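Local coordinates for protein GH18 chiitnase (Pseudoalteromonas aurantia, PDB 6K7Z) that hydrolyses chitin as an endochitinase of glycoside hydrolase family 18, probably cutting internal beta-1,4 linkages of the polymer, at residues D110-D115 / Q139-R144; D182-Q187 / P212-E217; S203-Y208 / V219-P224; E243-I248 / S252-I257. All coordinates share one frame; numbering follows the deposited sequence.

All four contacts lie on one TIM barrel and reach its central sheet. Contact 1 sets helix 130-144 against strand 111-115 and closes before contact 2 opens. Contact 2 joins strand 183-187 to the loop leading into strand 219-224. Contact 3 packs helix 198-209 on that same strand, so the segments of 2 and 3 alternate along the chain. Contact 4 comes last and pairs helix 237-251 with the approach to strand 256-260. Between centres, contacts 3 and 4 are about 8 Å apart, 2 and 3 about 9 Å, and 1 and 2 about 15 Å. The R142-D182 salt bridge ties 1 to 2. Together they cover part of the barrel wall, including the strand that bears most of the family signature.

Contact 1. Residues D110-D115 / Q139-R144; sequences DGVDID and QELRKR
V112 and L141 mark the closest backbone approach, with V112 CA and L141 CA 8.8 Å apart. The pair belongs to a beta-alpha-beta unit of the TIM barrel: strand 111-115, helix 130-144, strand 151-154. Segment 110-115 carries the first six residues of the DGxDxDxE signature of family 18 chitinases. V112 and I114 point toward the helix, while D113 points away from it and bonds to Y7, S75 and S153. L141 is the one helix residue of the segment that reaches the strand. The L141 CD2 methyl meets I114 CD1 tip to tip at 3.9 Å. I114 holds CG1 anti to its carbonyl carbon (chi1 -66°) and continues extended, which carries CD1 out to the helix. The same L141 CD2 lies 4.3 Å from V112 CB, a looser touch. Helix 93-106 flanks this apolar layer, with L100 on L141 and V104 on V112. On another side of the helix, E140 OE1 takes two charged donors. K143 NZ meets E140 OE1 at 2.8 Å from above the carboxylate plane. R144 NH1 reaches E140 OE1 at 2.9 Å on the anti side. R144 NH1 also bonds to E140 O at 2.9 Å, within the guanidinium plane.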
loop_
_atom_site.group_PDB
_atom_site.type_symbol
_atom_site.label_atom_id
_atom_site.label_comp_id
_atom_site.label_asym_id
_atom_site.label_seq_id
_atom_site.Cartn_x
_atom_site.Cartn_y
_atom_site.Cartn_z
ATOM N N ASP A 110 1.860 6.402 12.124
ATOM C CA ASP A 110 2.772 7.221 11.342
ATOM C C ASP A 110 2.179 7.697 10.027
ATOM O O ASP A 110 2.877 8.373 9.267
ATOM C CB ASP A 110 4.080 6.466 11.099
ATOM C CG ASP A 110 4.812 6.185 12.391
ATOM O OD1 ASP A 110 5.343 7.153 12.989
ATOM O OD2 ASP A 110 4.829 5.015 12.827
ATOM N N GLY A 111 0.912 7.390 9.746
ATOM C CA GLY A 111 0.320 7.828 8.500
ATOM C C GLY A 111 -0.638 6.795 7.937
ATOM O O GLY A 111 -1.142 5.930 8.654
ATOM N N VAL A 112 -0.899 6.919 6.636
ATOM C CA VAL A 112 -1.963 6.185 5.962
ATOM C C VAL A 112 -1.420 5.585 4.681
ATOM O O VAL A 112 -0.676 6.237 3.942
ATOM C CB VAL A 112 -3.175 7.076 5.628
ATOM C CG1 VAL A 112 -4.275 6.256 4.947
ATOM C CG2 VAL A 112 -3.723 7.724 6.861
ATOM N N ASP A 113 -1.826 4.356 4.405
ATOM C CA ASP A 113 -1.662 3.724 3.109
ATOM C C ASP A 113 -3.031 3.677 2.446
ATOM O O ASP A 113 -3.989 3.189 3.044
ATOM C CB ASP A 113 -1.095 2.313 3.277
ATOM C CG ASP A 113 -0.964 1.563 1.966
ATOM O OD1 ASP A 113 -0.145 1.962 1.106
ATOM O OD2 ASP A 113 -1.663 0.534 1.806
ATOM N N ILE A 114 -3.134 4.206 1.234
ATOM C CA ILE A 114 -4.403 4.273 0.525
ATOM C C ILE A 114 -4.406 3.097 -0.436
ATOM O O ILE A 114 -3.818 3.160 -1.517
ATOM C CB ILE A 114 -4.595 5.612 -0.190
ATOM C CG1 ILE A 114 -4.710 6.726 0.858
ATOM C CG2 ILE A 114 -5.819 5.571 -1.095
ATOM C CD1 ILE A 114 -4.541 8.102 0.281
ATOM N N ASP A 115 -5.042 2.003 -0.021
ATOM C CA ASP A 115 -5.075 0.787 -0.829
ATOM C C ASP A 115 -6.360 0.800 -1.651
ATOM O O ASP A 115 -7.350 0.136 -1.339
ATOM C CB ASP A 115 -4.969 -0.440 0.065
ATOM C CG ASP A 115 -4.851 -1.741 -0.721
ATOM O OD1 ASP A 115 -4.876 -1.709 -1.971
ATOM O OD2 ASP A 115 -4.721 -2.810 -0.086
ATOM N N GLN A 139 -4.592 15.482 -1.258
ATOM C CA GLN A 139 -4.341 16.861 -0.861
ATOM C C GLN A 139 -4.894 17.137 0.531
ATOM O O GLN A 139 -4.219 17.737 1.375
ATOM C CB GLN A 139 -4.954 17.817 -1.884
ATOM C CG GLN A 139 -4.179 17.909 -3.191
ATOM C CD GLN A 139 -4.917 18.696 -4.261
ATOM O OE1 GLN A 139 -6.140 18.821 -4.224
ATOM N NE2 GLN A 139 -4.172 19.222 -5.229
ATOM N N GLU A 140 -6.128 16.703 0.788
ATOM C CA GLU A 140 -6.752 16.981 2.075
ATOM C C GLU A 140 -6.066 16.219 3.196
ATOM O O GLU A 140 -5.939 16.723 4.318
ATOM C CB GLU A 140 -8.236 16.628 2.018
ATOM C CG GLU A 140 -9.007 17.408 0.982
ATOM C CD GLU A 140 -9.229 18.844 1.402
ATOM O OE1 GLU A 140 -8.848 19.204 2.545
ATOM O OE2 GLU A 140 -9.803 19.601 0.599
ATOM N N LEU A 141 -5.622 14.998 2.912
ATOM C CA LEU A 141 -4.922 14.217 3.921
ATOM C C LEU A 141 -3.564 14.831 4.236
ATOM O O LEU A 141 -3.177 14.932 5.410
ATOM C CB LEU A 141 -4.781 12.780 3.422
ATOM C CG LEU A 141 -4.738 11.575 4.355
ATOM C CD1 LEU A 141 -5.775 11.661 5.449
ATOM C CD2 LEU A 141 -4.962 10.322 3.512
ATOM N N ARG A 142 -2.841 15.259 3.199
ATOM C CA ARG A 142 -1.505 15.821 3.374
ATOM C C ARG A 142 -1.556 17.135 4.134
ATOM O O ARG A 142 -0.640 17.444 4.906
ATOM C CB ARG A 142 -0.841 16.014 2.006
ATOM C CG ARG A 142 0.560 16.610 2.061
ATOM C CD ARG A 142 1.440 15.820 3.027
ATOM N NE ARG A 142 2.037 14.663 2.382
ATOM C CZ ARG A 142 2.569 13.637 3.038
ATOM N NH1 ARG A 142 2.564 13.611 4.361
ATOM N NH2 ARG A 142 3.103 12.631 2.366
ATOM N N LYS A 143 -2.629 17.902 3.926
ATOM C CA LYS A 143 -2.888 19.100 4.711
ATOM C C LYS A 143 -2.912 18.785 6.202
ATOM O O LYS A 143 -2.315 19.508 7.010
ATOM C CB LYS A 143 -4.213 19.704 4.245
ATOM C CG LYS A 143 -4.655 20.958 4.968
ATOM C CD LYS A 143 -6.094 21.325 4.579
ATOM C CE LYS A 143 -6.231 21.564 3.083
ATOM N NZ LYS A 143 -7.672 21.740 2.692
ATOM N N ARG A 144 -3.563 17.680 6.580
ATOM C CA ARG A 144 -3.743 17.311 7.978
ATOM C C ARG A 144 -2.601 16.473 8.538
ATOM O O ARG A 144 -2.415 16.452 9.761
ATOM C CB ARG A 144 -5.071 16.561 8.141
ATOM C CG ARG A 144 -6.265 17.397 7.692
ATOM C CD ARG A 144 -7.512 16.578 7.419
ATOM N NE ARG A 144 -8.701 17.431 7.323
ATOM C CZ ARG A 144 -9.063 18.108 6.233
ATOM N NH1 ARG A 144 -8.340 18.046 5.125
ATOM N NH2 ARG A 144 -10.159 18.849 6.246
#

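Contact 2. Residues D182-Q187 / P212-E217; sequences DWLNVQ and PNMSPE
Next to W183, which packs against E217, the carboxylate atom D182 OD2 is gripped by two groups. R142 NH2 forms a salt bridge to D182 OD2, and the backbone N of I152 gives it a hydrogen bond. These tie D182, just ahead of the strand, to helix 130-144 and strand 151-154. E217 finds its charged partner beyond the two segments, where its OE1 pairs with K3 NZ of strand 3-8. Between the segments themselves the contact is van der Waals. The backbones come closest where W183 CA and E217 CA are 7.2 Å apart. There W183 CB lies 4.2 Å from E217 O and is the tryptophan side-chain atom nearest the loop. W183 CG sits between the backbone N and the carbonyl carbon (chi1 58°), which places the indole on K3 and I5 of strand 3-8 and on I220. The N185 amide carbon lies at the edge of that ring, in its plane. The more intimate touch is between L184 and M214, whose side chains cross at about a right angle. L184 CD1 rests on M214 SD at 3.8 Å, and L184 CG is 4.2 Å from M214 SD. In M214, chi2 of -68° brings SD to the leucine, and chi3 of 104° sends the CE methyl elsewhere. L184 is also backbone-bonded to K218 and I220, in the parallel pairing of strands 183-187 and 219-224. This is the helix-to-strand loop of a TIM barrel, packed against the N-terminal end of the preceding strand.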
loop_
_atom_site.group_PDB
_atom_site.type_symbol
_atom_site.label_atom_id
_atom_site.label_comp_id
_atom_site.label_asym_id
_atom_site.label_seq_id
_atom_site.Cartn_x
_atom_site.Cartn_y
_atom_site.Cartn_z
ATOM N N ASP A 182 4.396 9.796 -0.512
ATOM C CA ASP A 182 5.731 9.326 -0.164
ATOM C C ASP A 182 6.188 8.187 -1.064
ATOM O O ASP A 182 7.337 8.185 -1.521
ATOM C CB ASP A 182 5.776 8.922 1.306
ATOM C CG ASP A 182 5.639 10.122 2.228
ATOM O OD1 ASP A 182 6.649 10.811 2.461
ATOM O OD2 ASP A 182 4.529 10.377 2.698
ATOM N N TRP A 183 5.319 7.217 -1.346
ATOM C CA TRP A 183 5.678 6.158 -2.286
ATOM C C TRP A 183 4.427 5.398 -2.701
ATOM O O TRP A 183 3.354 5.546 -2.111
ATOM C CB TRP A 183 6.711 5.192 -1.701
ATOM C CG TRP A 183 6.285 4.518 -0.438
ATOM C CD1 TRP A 183 5.470 3.421 -0.323
ATOM C CD2 TRP A 183 6.670 4.873 0.892
ATOM N NE1 TRP A 183 5.316 3.090 0.997
ATOM C CE2 TRP A 183 6.039 3.966 1.765
ATOM C CE3 TRP A 183 7.488 5.871 1.433
ATOM C CZ2 TRP A 183 6.203 4.026 3.144
ATOM C CZ3 TRP A 183 7.646 5.929 2.806
ATOM C CH2 TRP A 183 7.001 5.021 3.646
ATOM N N LEU A 184 4.592 4.577 -3.730
ATOM C CA LEU A 184 3.551 3.706 -4.256
ATOM C C LEU A 184 3.936 2.264 -3.973
ATOM O O LEU A 184 5.041 1.845 -4.326
ATOM C CB LEU A 184 3.396 3.885 -5.765
ATOM C CG LEU A 184 3.104 5.277 -6.310
ATOM C CD1 LEU A 184 3.017 5.219 -7.844
ATOM C CD2 LEU A 184 1.806 5.827 -5.693
ATOM N N ASN A 185 3.028 1.511 -3.356
ATOM C CA ASN A 185 3.217 0.067 -3.173
ATOM C C ASN A 185 2.585 -0.619 -4.378
ATOM O O ASN A 185 1.397 -0.941 -4.365
ATOM C CB ASN A 185 2.571 -0.407 -1.876
ATOM C CG ASN A 185 3.201 0.216 -0.633
ATOM O OD1 ASN A 185 4.423 0.231 -0.478
ATOM N ND2 ASN A 185 2.356 0.725 0.265
ATOM N N VAL A 186 3.368 -0.826 -5.442
ATOM C CA VAL A 186 2.818 -1.392 -6.674
ATOM C C VAL A 186 2.586 -2.891 -6.485
ATOM O O VAL A 186 3.506 -3.636 -6.133
ATOM C CB VAL A 186 3.741 -1.132 -7.875
ATOM C CG1 VAL A 186 3.092 -1.661 -9.150
ATOM C CG2 VAL A 186 4.070 0.364 -7.999
ATOM N N GLN A 187 1.356 -3.343 -6.741
ATOM C CA GLN A 187 0.991 -4.747 -6.547
ATOM C C GLN A 187 1.287 -5.522 -7.823
ATOM O O GLN A 187 0.440 -5.654 -8.709
ATOM C CB GLN A 187 -0.478 -4.881 -6.165
ATOM C CG GLN A 187 -0.923 -3.978 -5.035
ATOM C CD GLN A 187 -2.350 -4.268 -4.598
ATOM O OE1 GLN A 187 -2.839 -5.388 -4.757
ATOM N NE2 GLN A 187 -3.025 -3.257 -4.037
ATOM N N PRO A 212 5.979 11.616 -14.207
ATOM C CA PRO A 212 6.143 12.920 -13.549
ATOM C C PRO A 212 5.976 12.811 -12.038
ATOM O O PRO A 212 5.048 12.168 -11.544
ATOM C CB PRO A 212 5.039 13.774 -14.188
ATOM C CG PRO A 212 4.881 13.182 -15.588
ATOM C CD PRO A 212 5.098 11.689 -15.389
ATOM N N ASN A 213 6.910 13.425 -11.306
ATOM C CA ASN A 213 7.006 13.471 -9.848
ATOM C C ASN A 213 7.431 12.141 -9.242
ATOM O O ASN A 213 7.644 12.078 -8.032
ATOM C CB ASN A 213 5.701 13.921 -9.178
ATOM C CG ASN A 213 5.295 15.306 -9.610
ATOM O OD1 ASN A 213 6.111 16.227 -9.592
ATOM N ND2 ASN A 213 4.055 15.452 -10.060
ATOM N N MET A 214 7.589 11.093 -10.035
ATOM C CA MET A 214 8.008 9.813 -9.490
ATOM C C MET A 214 9.521 9.649 -9.597
ATOM O O MET A 214 10.225 10.452 -10.222
ATOM C CB MET A 214 7.280 8.675 -10.200
ATOM C CG MET A 214 5.799 8.599 -9.840
ATOM S SD MET A 214 5.530 8.121 -8.113
ATOM C CE MET A 214 5.079 9.694 -7.376
ATOM N N SER A 215 10.017 8.597 -8.957
ATOM C CA SER A 215 11.432 8.253 -8.949
ATOM C C SER A 215 11.569 6.836 -8.414
ATOM O O SER A 215 10.591 6.282 -7.892
ATOM C CB SER A 215 12.209 9.234 -8.076
ATOM O OG SER A 215 11.829 9.071 -6.725
ATOM N N PRO A 216 12.750 6.225 -8.488
ATOM C CA PRO A 216 12.931 4.927 -7.812
ATOM C C PRO A 216 12.515 4.958 -6.358
ATOM O O PRO A 216 11.812 4.047 -5.895
ATOM C CB PRO A 216 14.434 4.672 -7.967
ATOM C CG PRO A 216 14.782 5.377 -9.235
ATOM C CD PRO A 216 13.953 6.622 -9.242
ATOM N N GLU A 217 12.906 6.012 -5.630
ATOM C CA GLU A 217 12.614 6.083 -4.205
ATOM C C GLU A 217 11.121 5.980 -3.939
ATOM O O GLU A 217 10.713 5.432 -2.909
ATOM C CB GLU A 217 13.177 7.384 -3.633
ATOM C CG GLU A 217 12.890 7.628 -2.155
ATOM C CD GLU A 217 13.851 6.900 -1.226
ATOM O OE1 GLU A 217 13.839 7.224 -0.023
ATOM O OE2 GLU A 217 14.612 6.011 -1.683
#

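Contact 3. Residues S203-Y208 / V219-P224; sequences SSYLNY and VIAGFP
The Y205 ring turns an edge to V219, with V219 O near the ring plane. A221 CB stands oblique to this ring, 4.4 Å from Y205 CD1. The Y208 ring has the S204 carbonyl O over one face, 3.0 Å above the plane and offset toward the rim. At the edge of its ring, Y205 OH donates a 2.7 Å hydrogen bond to V219 O, tilted 28° from the carbonyl plane. The same hydroxyl takes a bond from G255 N, so it links the first residue of strand 219-224 to the turn just before strand 256-260. The side chains of Y205 and V219 lie alongside, pointing opposite ways, and Y205 CE1 is only 3.4 Å from V219 CG1. The ring gets there because Y205 CG is anti to the backbone N (chi1 180°). A phenylalanine in its place would probably leave V219 O and G255 N without the hydroxyl they share. Y208 CB adds apolar cover, 4.3 Å from V219 CG1, while the Y208 ring turns off from the strand and its OH bonds to E162 OE2. Helix 203-208 and strand 219-224 run nearly antiparallel (158°), their axes 9.3 Å apart at closest approach. This is the helix-on-strand layer of the beta-alpha-beta unit 183-187, 198-209, 219-224, the repeating element of the TIM barrel.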
loop_
_atom_site.group_PDB
_atom_site.type_symbol
_atom_site.label_atom_id
_atom_site.label_comp_id
_atom_site.label_asym_id
_atom_site.label_seq_id
_atom_site.Cartn_x
_atom_site.Cartn_y
_atom_site.Cartn_z
ATOM N N SER A 203 10.568 -3.930 -16.668
ATOM C CA SER A 203 10.395 -2.824 -17.608
ATOM C C SER A 203 9.325 -1.862 -17.114
ATOM O O SER A 203 9.510 -0.639 -17.158
ATOM C CB SER A 203 10.054 -3.349 -19.003
ATOM O OG SER A 203 8.857 -4.100 -18.986
ATOM N N SER A 204 8.214 -2.398 -16.605
ATOM C CA SER A 204 7.163 -1.538 -16.074
ATOM C C SER A 204 7.646 -0.750 -14.866
ATOM O O SER A 204 7.392 0.457 -14.772
ATOM C CB SER A 204 5.924 -2.365 -15.726
ATOM O OG SER A 204 5.289 -2.850 -16.900
ATOM N N TYR A 205 8.342 -1.408 -13.927
ATOM C CA TYR A 205 8.904 -0.688 -12.786
ATOM C C TYR A 205 9.732 0.514 -13.241
ATOM O O TYR A 205 9.574 1.627 -12.727
ATOM C CB TYR A 205 9.756 -1.620 -11.914
ATOM C CG TYR A 205 10.338 -0.876 -10.741
ATOM C CD1 TYR A 205 9.601 -0.704 -9.574
ATOM C CD2 TYR A 205 11.594 -0.287 -10.818
ATOM C CE1 TYR A 205 10.113 0.001 -8.500
ATOM C CE2 TYR A 205 12.108 0.435 -9.754
ATOM C CZ TYR A 205 11.360 0.578 -8.600
ATOM O OH TYR A 205 11.858 1.296 -7.549
ATOM N N LEU A 206 10.629 0.306 -14.205
ATOM C CA LEU A 206 11.467 1.410 -14.659
ATOM C C LEU A 206 10.622 2.535 -15.254
ATOM O O LEU A 206 10.857 3.716 -14.971
ATOM C CB LEU A 206 12.488 0.899 -15.673
ATOM C CG LEU A 206 13.499 -0.106 -15.125
ATOM C CD1 LEU A 206 14.328 -0.724 -16.269
ATOM C CD2 LEU A 206 14.397 0.564 -14.098
ATOM N N ASN A 207 9.624 2.180 -16.067
ATOM C CA ASN A 207 8.717 3.183 -16.624
ATOM C C ASN A 207 8.038 3.979 -15.521
ATOM O O ASN A 207 7.899 5.211 -15.619
ATOM C CB ASN A 207 7.662 2.507 -17.503
ATOM C CG ASN A 207 8.229 1.976 -18.793
ATOM O OD1 ASN A 207 9.328 2.345 -19.192
ATOM N ND2 ASN A 207 7.472 1.114 -19.465
ATOM N N TYR A 208 7.595 3.292 -14.464
ATOM C CA TYR A 208 6.868 3.980 -13.403
ATOM C C TYR A 208 7.767 4.960 -12.666
ATOM O O TYR A 208 7.301 6.015 -12.216
ATOM C CB TYR A 208 6.271 2.974 -12.415
ATOM C CG TYR A 208 5.359 1.934 -13.021
ATOM C CD1 TYR A 208 4.764 2.121 -14.266
ATOM C CD2 TYR A 208 5.088 0.757 -12.340
ATOM C CE1 TYR A 208 3.937 1.148 -14.820
ATOM C CE2 TYR A 208 4.254 -0.205 -12.878
ATOM C CZ TYR A 208 3.684 -0.010 -14.110
ATOM O OH TYR A 208 2.870 -0.991 -14.635
ATOM N N VAL A 219 8.769 4.349 -5.751
ATOM C CA VAL A 219 8.086 3.194 -6.324
ATOM C C VAL A 219 8.625 1.940 -5.650
ATOM O O VAL A 219 9.826 1.649 -5.736
ATOM C CB VAL A 219 8.250 3.121 -7.849
ATOM C CG1 VAL A 219 7.378 1.991 -8.407
ATOM C CG2 VAL A 219 7.884 4.474 -8.500
ATOM N N ILE A 220 7.737 1.213 -4.974
ATOM C CA ILE A 220 8.064 -0.020 -4.254
ATOM C C ILE A 220 7.437 -1.180 -5.015
ATOM O O ILE A 220 6.251 -1.128 -5.362
ATOM C CB ILE A 220 7.535 0.011 -2.807
ATOM C CG1 ILE A 220 7.880 1.330 -2.111
ATOM C CG2 ILE A 220 8.027 -1.187 -2.014
ATOM C CD1 ILE A 220 9.350 1.561 -1.906
ATOM N N ALA A 221 8.211 -2.238 -5.244
ATOM C CA ALA A 221 7.713 -3.396 -5.976
ATOM C C ALA A 221 7.139 -4.415 -4.998
ATOM O O ALA A 221 7.847 -4.886 -4.104
ATOM C CB ALA A 221 8.825 -4.020 -6.815
ATOM N N GLY A 222 5.864 -4.756 -5.162
ATOM C CA GLY A 222 5.140 -5.591 -4.201
ATOM C C GLY A 222 4.879 -6.989 -4.742
ATOM O O GLY A 222 4.555 -7.158 -5.927
ATOM N N PHE A 223 4.991 -7.987 -3.861
ATOM C CA PHE A 223 4.899 -9.395 -4.253
ATOM C C PHE A 223 4.181 -10.205 -3.185
ATOM O O PHE A 223 4.200 -9.834 -2.007
ATOM C CB PHE A 223 6.295 -9.998 -4.479
ATOM C CG PHE A 223 7.042 -9.345 -5.589
ATOM C CD1 PHE A 223 6.799 -9.711 -6.902
ATOM C CD2 PHE A 223 7.951 -8.331 -5.332
ATOM C CE1 PHE A 223 7.466 -9.086 -7.933
ATOM C CE2 PHE A 223 8.624 -7.703 -6.372
ATOM C CZ PHE A 223 8.384 -8.084 -7.666
ATOM N N PRO A 224 3.577 -11.336 -3.561
ATOM C CA PRO A 224 3.044 -12.256 -2.548
ATOM C C PRO A 224 4.169 -13.071 -1.931
ATOM O O PRO A 224 5.119 -13.458 -2.618
ATOM C CB PRO A 224 2.095 -13.166 -3.343
ATOM C CG PRO A 224 2.383 -12.910 -4.796
ATOM C CD PRO A 224 3.473 -11.892 -4.924
#

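Contact 4. Residues E243-I248 / S252-I257; sequences EVIKPI and SSLGGI
I245 and L254 meet at the apolar centre, crossing at about a right angle. L254 CD2 lies 3.9 Å from I245 CG1 and equally close to I245 CG2, so the methyl faces both branches of the isoleucine. I245 CD1 goes on to I257 CG1, also at 3.9 Å. The extended chain of I245 (chi2 175°) carries this methyl to the strand. Cut back to alanine, I245 would lose the branches that L254 and I257 touch, which is likely to open a gap between them and take away the partner of I257 on this helix segment, while L254 keeps I248. I274 of helix 269-277 touches both I245 and I257. The two segments belong to the beta-alpha-beta unit of strand 219-224, helix 237-251 and strand 256-260, in the wall of the TIM barrel. Farther out, I248 CG2 packs on L254 CB at 4.0 Å and lies 3.6 Å from S253 O. Here the polar edge begins. S252 N donates to I248 O at 2.9 Å, nearly in line with the carbonyl bond, where the chain leaves the helix. S252 OG turns to S253 O at 3.2 Å, approaching a lone pair of the carbonyl within its plane.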
loop_
_atom_site.group_PDB
_atom_site.type_symbol
_atom_site.label_atom_id
_atom_site.label_comp_id
_atom_site.label_asym_id
_atom_site.label_seq_id
_atom_site.Cartn_x
_atom_site.Cartn_y
_atom_site.Cartn_z
ATOM N N GLU A 243 15.810 -12.058 -10.926
ATOM C CA GLU A 243 15.158 -11.636 -12.157
ATOM C C GLU A 243 14.377 -10.340 -12.018
ATOM O O GLU A 243 13.932 -9.801 -13.041
ATOM C CB GLU A 243 14.218 -12.733 -12.691
ATOM C CG GLU A 243 14.916 -14.086 -12.900
ATOM C CD GLU A 243 14.191 -15.021 -13.867
ATOM O OE1 GLU A 243 13.562 -14.539 -14.837
ATOM O OE2 GLU A 243 14.284 -16.255 -13.683
ATOM N N VAL A 244 14.218 -9.815 -10.802
ATOM C CA VAL A 244 13.578 -8.518 -10.606
ATOM C C VAL A 244 14.539 -7.550 -9.929
ATOM O O VAL A 244 14.877 -6.500 -10.489
ATOM C CB VAL A 244 12.286 -8.662 -9.780
ATOM C CG1 VAL A 244 11.718 -7.292 -9.433
ATOM C CG2 VAL A 244 11.266 -9.504 -10.515
ATOM N N ILE A 245 14.955 -7.886 -8.701
ATOM C CA ILE A 245 15.730 -6.965 -7.876
ATOM C C ILE A 245 17.074 -6.658 -8.526
ATOM O O ILE A 245 17.438 -5.496 -8.734
ATOM C CB ILE A 245 15.906 -7.531 -6.455
ATOM C CG1 ILE A 245 14.571 -7.492 -5.691
ATOM C CG2 ILE A 245 16.975 -6.750 -5.703
ATOM C CD1 ILE A 245 14.616 -8.134 -4.315
ATOM N N LYS A 246 17.846 -7.691 -8.844
ATOM C CA LYS A 246 19.150 -7.422 -9.440
ATOM C C LYS A 246 19.049 -6.739 -10.800
ATOM O O LYS A 246 19.794 -5.771 -11.020
ATOM C CB LYS A 246 19.980 -8.710 -9.491
ATOM C CG LYS A 246 20.475 -9.080 -8.097
ATOM C CD LYS A 246 21.484 -10.217 -8.086
ATOM C CE LYS A 246 21.891 -10.564 -6.660
ATOM N NZ LYS A 246 22.656 -9.468 -5.996
ATOM N N PRO A 247 18.163 -7.134 -11.718
ATOM C CA PRO A 247 18.064 -6.375 -12.979
ATOM C C PRO A 247 17.674 -4.916 -12.785
ATOM O O PRO A 247 18.150 -4.055 -13.536
ATOM C CB PRO A 247 17.006 -7.157 -13.770
ATOM C CG PRO A 247 17.096 -8.555 -13.225
ATOM C CD PRO A 247 17.338 -8.357 -11.756
ATOM N N ILE A 248 16.864 -4.581 -11.793
ATOM C CA ILE A 248 16.523 -3.191 -11.568
ATOM C C ILE A 248 17.747 -2.453 -10.992
ATOM O O ILE A 248 18.068 -1.365 -11.389
ATOM C CB ILE A 248 15.312 -3.075 -10.627
ATOM C CG1 ILE A 248 14.046 -3.472 -11.322
ATOM C CG2 ILE A 248 15.150 -1.677 -10.099
ATOM C CD1 ILE A 248 12.851 -3.573 -10.414
ATOM N N SER A 252 19.136 1.051 -12.479
ATOM C CA SER A 252 18.679 2.158 -11.748
ATOM C C SER A 252 18.827 1.841 -10.275
ATOM O O SER A 252 19.622 1.022 -9.907
ATOM C CB SER A 252 17.185 2.281 -12.130
ATOM O OG SER A 252 16.479 3.199 -11.401
ATOM N N SER A 253 18.089 2.530 -9.446
ATOM C CA SER A 253 17.984 2.114 -8.063
ATOM C C SER A 253 16.593 1.544 -7.848
ATOM O O SER A 253 15.720 1.621 -8.725
ATOM C CB SER A 253 18.290 3.265 -7.092
ATOM O OG SER A 253 17.522 4.415 -7.371
ATOM N N LEU A 254 16.417 0.923 -6.685
ATOM C CA LEU A 254 15.190 0.222 -6.334
ATOM C C LEU A 254 14.640 0.849 -5.059
ATOM O O LEU A 254 15.292 0.804 -4.008
ATOM C CB LEU A 254 15.449 -1.277 -6.151
ATOM C CG LEU A 254 14.287 -2.143 -5.661
ATOM C CD1 LEU A 254 13.027 -1.919 -6.510
ATOM C CD2 LEU A 254 14.674 -3.622 -5.646
ATOM N N GLY A 255 13.451 1.445 -5.158
ATOM C CA GLY A 255 12.857 2.066 -3.988
ATOM C C GLY A 255 12.599 1.088 -2.860
ATOM O O GLY A 255 12.731 1.442 -1.685
ATOM N N GLY A 256 12.213 -0.135 -3.187
ATOM C CA GLY A 256 12.048 -1.134 -2.151
ATOM C C GLY A 256 11.168 -2.285 -2.601
ATOM O O GLY A 256 10.791 -2.394 -3.770
ATOM N N ILE A 257 10.850 -3.140 -1.623
ATOM C CA ILE A 257 10.049 -4.342 -1.822
ATOM C C ILE A 257 8.940 -4.363 -0.787
ATOM O O ILE A 257 9.204 -4.210 0.410
ATOM C CB ILE A 257 10.895 -5.620 -1.696
ATOM C CG1 ILE A 257 11.908 -5.702 -2.838
ATOM C CG2 ILE A 257 9.986 -6.859 -1.662
ATOM C CD1 ILE A 257 11.263 -5.937 -4.205
#